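Local coordinates for isochorismatase family protein family (Burkholderia thailandensis, PDB 3TXY) that is of unknown function but, as a member of the isochorismatase-like cysteine hydrolase family, is probably a hydrolase, at residues A[167-170]-A[171-175]; A[44-47]-A[48-52]. All blocks are in the same frame, centred on the assembly; numbering follows the deposited sequence.

Contact 1 of 2, residues A[167-170]-A[171-175]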
loop_
_atom_site.group_PDB
_atom_site.type_symbol
_atom_site.label_atom_id
_atom_site.label_comp_id
_atom_site.label_asym_id
_atom_site.label_seq_id
_atom_site.Cartn_x
_atom_site.Cartn_y
_atom_site.Cartn_z
ATOM N N ASP A 167 12.441 -1.877 -14.570
ATOM C CA ASP A 167 12.279 -3.029 -13.661
ATOM C C ASP A 167 11.144 -2.735 -12.657
ATOM O O ASP A 167 10.313 -3.612 -12.349
ATOM C CB ASP A 167 13.574 -3.330 -12.898
ATOM C CG ASP A 167 14.592 -4.138 -13.709
ATOM O OD1 ASP A 167 14.310 -4.605 -14.835
ATOM O OD2 ASP A 167 15.695 -4.350 -13.186
ATOM N N ALA A 168 11.105 -1.507 -12.132
ATOM C CA ALA A 168 10.059 -1.147 -11.158
ATOM C C ALA A 168 8.697 -1.070 -11.809
ATOM O O ALA A 168 7.707 -1.539 -11.257
ATOM C CB ALA A 168 10.381 0.166 -10.472
ATOM N N GLN A 169 8.641 -0.509 -13.008
ATOM C CA GLN A 169 7.387 -0.482 -13.755
ATOM C C GLN A 169 6.869 -1.890 -13.951
ATOM O O GLN A 169 5.717 -2.190 -13.642
ATOM C CB GLN A 169 7.580 0.171 -15.107
ATOM C CG GLN A 169 6.295 0.255 -15.937
ATOM C CD GLN A 169 5.433 1.460 -15.588
ATOM O OE1 GLN A 169 5.628 2.095 -14.551
ATOM N NE2 GLN A 169 4.496 1.804 -16.490
ATOM N N THR A 170 7.733 -2.753 -14.466
ATOM C CA THR A 170 7.347 -4.122 -14.746
ATOM C C THR A 170 6.923 -4.873 -13.502
ATOM O O THR A 170 5.932 -5.594 -13.537
ATOM C CB THR A 170 8.460 -4.877 -15.501
ATOM O OG1 THR A 170 8.599 -4.265 -16.789
ATOM C CG2 THR A 170 8.087 -6.370 -15.673
ATOM N N PHE A 171 7.657 -4.697 -12.409
ATOM C CA PHE A 171 7.292 -5.345 -11.158
ATOM C C PHE A 171 5.873 -4.970 -10.722
ATOM O O PHE A 171 5.074 -5.831 -10.428
ATOM C CB PHE A 171 8.273 -5.012 -10.038
ATOM C CG PHE A 171 8.023 -5.812 -8.815
ATOM C CD1 PHE A 171 7.181 -5.343 -7.817
ATOM C CD2 PHE A 171 8.568 -7.083 -8.696
ATOM C CE1 PHE A 171 6.927 -6.123 -6.702
ATOM C CE2 PHE A 171 8.319 -7.861 -7.576
ATOM C CZ PHE A 171 7.492 -7.377 -6.584
ATOM N N ALA A 172 5.564 -3.673 -10.679
ATOM C CA ALA A 172 4.225 -3.235 -10.281
ATOM C C ALA A 172 3.167 -3.769 -11.253
ATOM O O ALA A 172 2.154 -4.308 -10.842
ATOM C CB ALA A 172 4.158 -1.702 -10.217
ATOM N N LEU A 173 3.402 -3.629 -12.558
ATOM C CA LEU A 173 2.376 -3.977 -13.541
ATOM C C LEU A 173 2.128 -5.468 -13.678
ATOM O O LEU A 173 1.030 -5.877 -14.052
ATOM C CB LEU A 173 2.710 -3.392 -14.926
ATOM C CG LEU A 173 2.684 -1.873 -15.101
ATOM C CD1 LEU A 173 2.897 -1.526 -16.573
ATOM C CD2 LEU A 173 1.400 -1.246 -14.587
ATOM N N THR A 174 3.141 -6.280 -13.389
ATOM C CA THR A 174 3.030 -7.724 -13.561
ATOM C C THR A 174 2.906 -8.500 -12.239
ATOM O O THR A 174 2.237 -9.554 -12.210
ATOM C CB THR A 174 4.206 -8.280 -14.389
ATOM O OG1 THR A 174 5.434 -8.177 -13.638
ATOM C CG2 THR A 174 4.329 -7.521 -15.707
ATOM N N GLN A 175 3.501 -7.989 -11.159
ATOM C CA GLN A 175 3.553 -8.747 -9.896
ATOM C C GLN A 175 2.536 -8.277 -8.840
ATOM O O GLN A 175 2.169 -9.061 -7.974
ATOM C CB GLN A 175 4.961 -8.729 -9.280
ATOM C CG GLN A 175 6.068 -9.263 -10.174
ATOM C CD GLN A 175 5.919 -10.727 -10.513
ATOM O OE1 GLN A 175 5.717 -11.574 -9.631
ATOM N NE2 GLN A 175 6.041 -11.046 -11.798
#
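Phe171 sets its CB 3.4 Å from Asp167 O and lays one face of its ring against Gln175 CB, which stands over the ring centre, 3.8 Å above the plane. With CG anti to the backbone N (chi1 -172°), the ring is carried toward the next turn, and it stacks with Phe171 of the second subunit. This places the turn at the dimer interface, on helix 166-180, which links strands 153-162 and 182-184 in a beta-alpha-beta unit of the parallel sheet. A second flat group, the amide of Gln169, has its NE2 3.7 Å from Leu173 CD1. The glutamine chain bends at chi2 (84°), and both ends of the amide are bonded beyond the helix: OE1 to Thr136 and NE2 to the carbonyl of Val161. These two bonds fix the amide's rotation while Leu173 CD1 touches it. Ala172, one turn from Ala168, packs on helix 136-149. Its N donates to Ala168 O over 3.1 Å in a nearly straight bond.

The exposed side pairs two threonines. Thr170 OG1 bonds back to Thr166 O, and its CG2 lies 3.9 Å from Thr174 CG2. Beside the wider pi-type turn at 172-175, Thr170 O accepts two hydrogen bonds from opposite faces of its carbonyl plane, from Thr174 N at 2.9 Å and from Thr174 OG1 at 2.6 Å.

Contact 2 of 2, residues A[44-47]-A[48-52]; sequences ELAN and AFRAR
Ala46 O receives the backbone N-H of Arg50 in a 2.8 Å hydrogen bond that is nearly straight (170° at the hydrogen). The same two residues also meet through their side chains. Arg50 CG lies anti to its own carbonyl carbon (chi1 -70°), and the chain then runs extended from CG to NE, bringing the guanidinium back along the helix until NH1 is 3.6 Å from Ala46 CB, an oblique approach. Asn47 OD1 comes to the edge of that guanidinium, near its plane, 3.4 Å from NH1, with the amide turned 49° from the guanidinium. A water joins the pair: it donates to Asn47 OD1 and accepts from Arg50 NH1, at 3.1 Å in each case. The stronger partner of the guanidinium lies outside the turn, since NH2 forms a salt bridge with Asp101.

All this belongs to helix 35-51, which packs against the parallel sheet of the isochorismatase-like alpha/beta fold. Leu45, Ala46 and Phe49 touch Leu16 of the central strand 14-19; Ala46, Phe49 and Arg50 also touch Val56 of strand 56-61, and Leu45 and Phe49 also touch helix 186-194.

On this buried face Phe49 offers Leu45 O the edge of its ring: the oxygen lies in the ring plane, 3.2 Å from CD1, and it also accepts the hydrogen bond of Phe49 N. Just past Ala51, Arg52 folds back, its NH1 donating to Ala48 O over 2.8 Å. That oxygen lies in the guanidinium plane, and the positive charge there would probably suit the negative end of the helix dipole.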
loop_
_atom_site.group_PDB
_atom_site.type_symbol
_atom_site.label_atom_id
_atom_site.label_comp_id
_atom_site.label_asym_id
_atom_site.label_seq_id
_atom_site.Cartn_x
_atom_site.Cartn_y
_atom_site.Cartn_z
ATOM N N GLU A 44 -6.176 13.278 -22.313
ATOM C CA GLU A 44 -6.979 12.596 -23.333
ATOM C C GLU A 44 -8.051 11.744 -22.696
ATOM O O GLU A 44 -9.201 11.744 -23.124
ATOM C CB GLU A 44 -6.116 11.694 -24.224
ATOM C CG GLU A 44 -5.186 12.402 -25.200
ATOM C CD GLU A 44 -4.186 11.431 -25.829
ATOM O OE1 GLU A 44 -4.571 10.266 -26.101
ATOM O OE2 GLU A 44 -3.005 11.820 -26.018
ATOM N N LEU A 45 -7.674 10.981 -21.680
ATOM C CA LEU A 45 -8.672 10.202 -20.958
ATOM C C LEU A 45 -9.712 11.089 -20.254
ATOM O O LEU A 45 -10.903 10.779 -20.250
ATOM C CB LEU A 45 -7.986 9.276 -19.940
ATOM C CG LEU A 45 -7.348 8.021 -20.524
ATOM C CD1 LEU A 45 -6.493 7.358 -19.454
ATOM C CD2 LEU A 45 -8.440 7.068 -21.002
ATOM N N ALA A 46 -9.243 12.170 -19.638
ATOM C CA ALA A 46 -10.102 13.122 -18.942
ATOM C C ALA A 46 -11.171 13.639 -19.900
ATOM O O ALA A 46 -12.348 13.741 -19.549
ATOM C CB ALA A 46 -9.270 14.273 -18.415
ATOM N N ASN A 47 -10.767 13.932 -21.126
ATOM C CA ASN A 47 -11.743 14.382 -22.142
ATOM C C ASN A 47 -12.833 13.324 -22.381
ATOM O O ASN A 47 -14.016 13.644 -22.442
ATOM C CB ASN A 47 -11.046 14.728 -23.452
ATOM C CG ASN A 47 -10.181 15.968 -23.342
ATOM O OD1 ASN A 47 -10.301 16.753 -22.394
ATOM N ND2 ASN A 47 -9.279 16.137 -24.298
ATOM N N ALA A 48 -12.413 12.063 -22.461
ATOM C CA ALA A 48 -13.341 10.942 -22.650
ATOM C C ALA A 48 -14.296 10.767 -21.458
ATOM O O ALA A 48 -15.493 10.495 -21.650
ATOM C CB ALA A 48 -12.557 9.670 -22.912
ATOM N N PHE A 49 -13.773 10.938 -20.241
ATOM C CA PHE A 49 -14.597 10.927 -19.033
ATOM C C PHE A 49 -15.594 12.089 -18.971
ATOM O O PHE A 49 -16.796 11.864 -18.782
ATOM C CB PHE A 49 -13.713 10.882 -17.778
ATOM C CG PHE A 49 -13.293 9.483 -17.403
ATOM C CD1 PHE A 49 -12.341 8.800 -18.157
ATOM C CD2 PHE A 49 -13.881 8.822 -16.324
ATOM C CE1 PHE A 49 -11.958 7.495 -17.820
ATOM C CE2 PHE A 49 -13.527 7.521 -16.007
ATOM C CZ PHE A 49 -12.557 6.861 -16.736
ATOM N N ARG A 50 -15.117 13.310 -19.194
ATOM C CA ARG A 50 -15.984 14.488 -19.105
ATOM C C ARG A 50 -17.114 14.436 -20.130
ATOM O O ARG A 50 -18.269 14.768 -19.807
ATOM C CB ARG A 50 -15.162 15.772 -19.246
ATOM C CG ARG A 50 -14.251 16.048 -18.046
ATOM C CD ARG A 50 -13.808 17.506 -18.029
ATOM N NE ARG A 50 -12.543 17.710 -17.314
ATOM C CZ ARG A 50 -11.331 17.569 -17.856
ATOM N NH1 ARG A 50 -11.179 17.188 -19.123
ATOM N NH2 ARG A 50 -10.256 17.788 -17.114
ATOM N N ALA A 51 -16.780 13.988 -21.342
ATOM C CA ALA A 51 -17.761 13.716 -22.410
ATOM C C ALA A 51 -18.934 12.850 -21.958
ATOM O O ALA A 51 -20.036 12.956 -22.512
ATOM C CB ALA A 51 -17.078 13.055 -23.610
ATOM N N ARG A 52 -18.696 11.990 -20.975
ATOM C CA ARG A 52 -19.705 11.049 -20.475
ATOM C C ARG A 52 -20.275 11.461 -19.121
ATOM O O ARG A 52 -20.997 10.685 -18.483
ATOM C CB ARG A 52 -19.117 9.636 -20.413
ATOM C CG ARG A 52 -18.909 9.024 -21.786
ATOM C CD ARG A 52 -18.027 7.788 -21.737
ATOM N NE ARG A 52 -17.785 7.215 -23.064
ATOM C CZ ARG A 52 -16.936 7.696 -23.977
ATOM N NH1 ARG A 52 -16.224 8.800 -23.759
ATOM N NH2 ARG A 52 -16.811 7.068 -25.139
HETATM O O HOH W 1 -13.062 17.692 -21.475
#

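Overall arrangement
Both contacts are single helical turns with one buried and one exposed side, 27 Å apart between centres and about 13 Å between nearest atoms, so they do not touch. They sit on different helices: contact 2 on helix 35-51, against the central and neighbouring strands, and contact 1 on helix 166-180, which precedes the edge strand 182-184. Their chemistry follows their place. Contact 1 meets the second subunit through an aromatic stack and has mostly uncharged polar side chains, with Asp167 the exception, whereas no other chain of the assembly touches contact 2, whose arginines bond to an aspartate, a water and a backbone carbonyl, while its aliphatic and aromatic groups face the sheet.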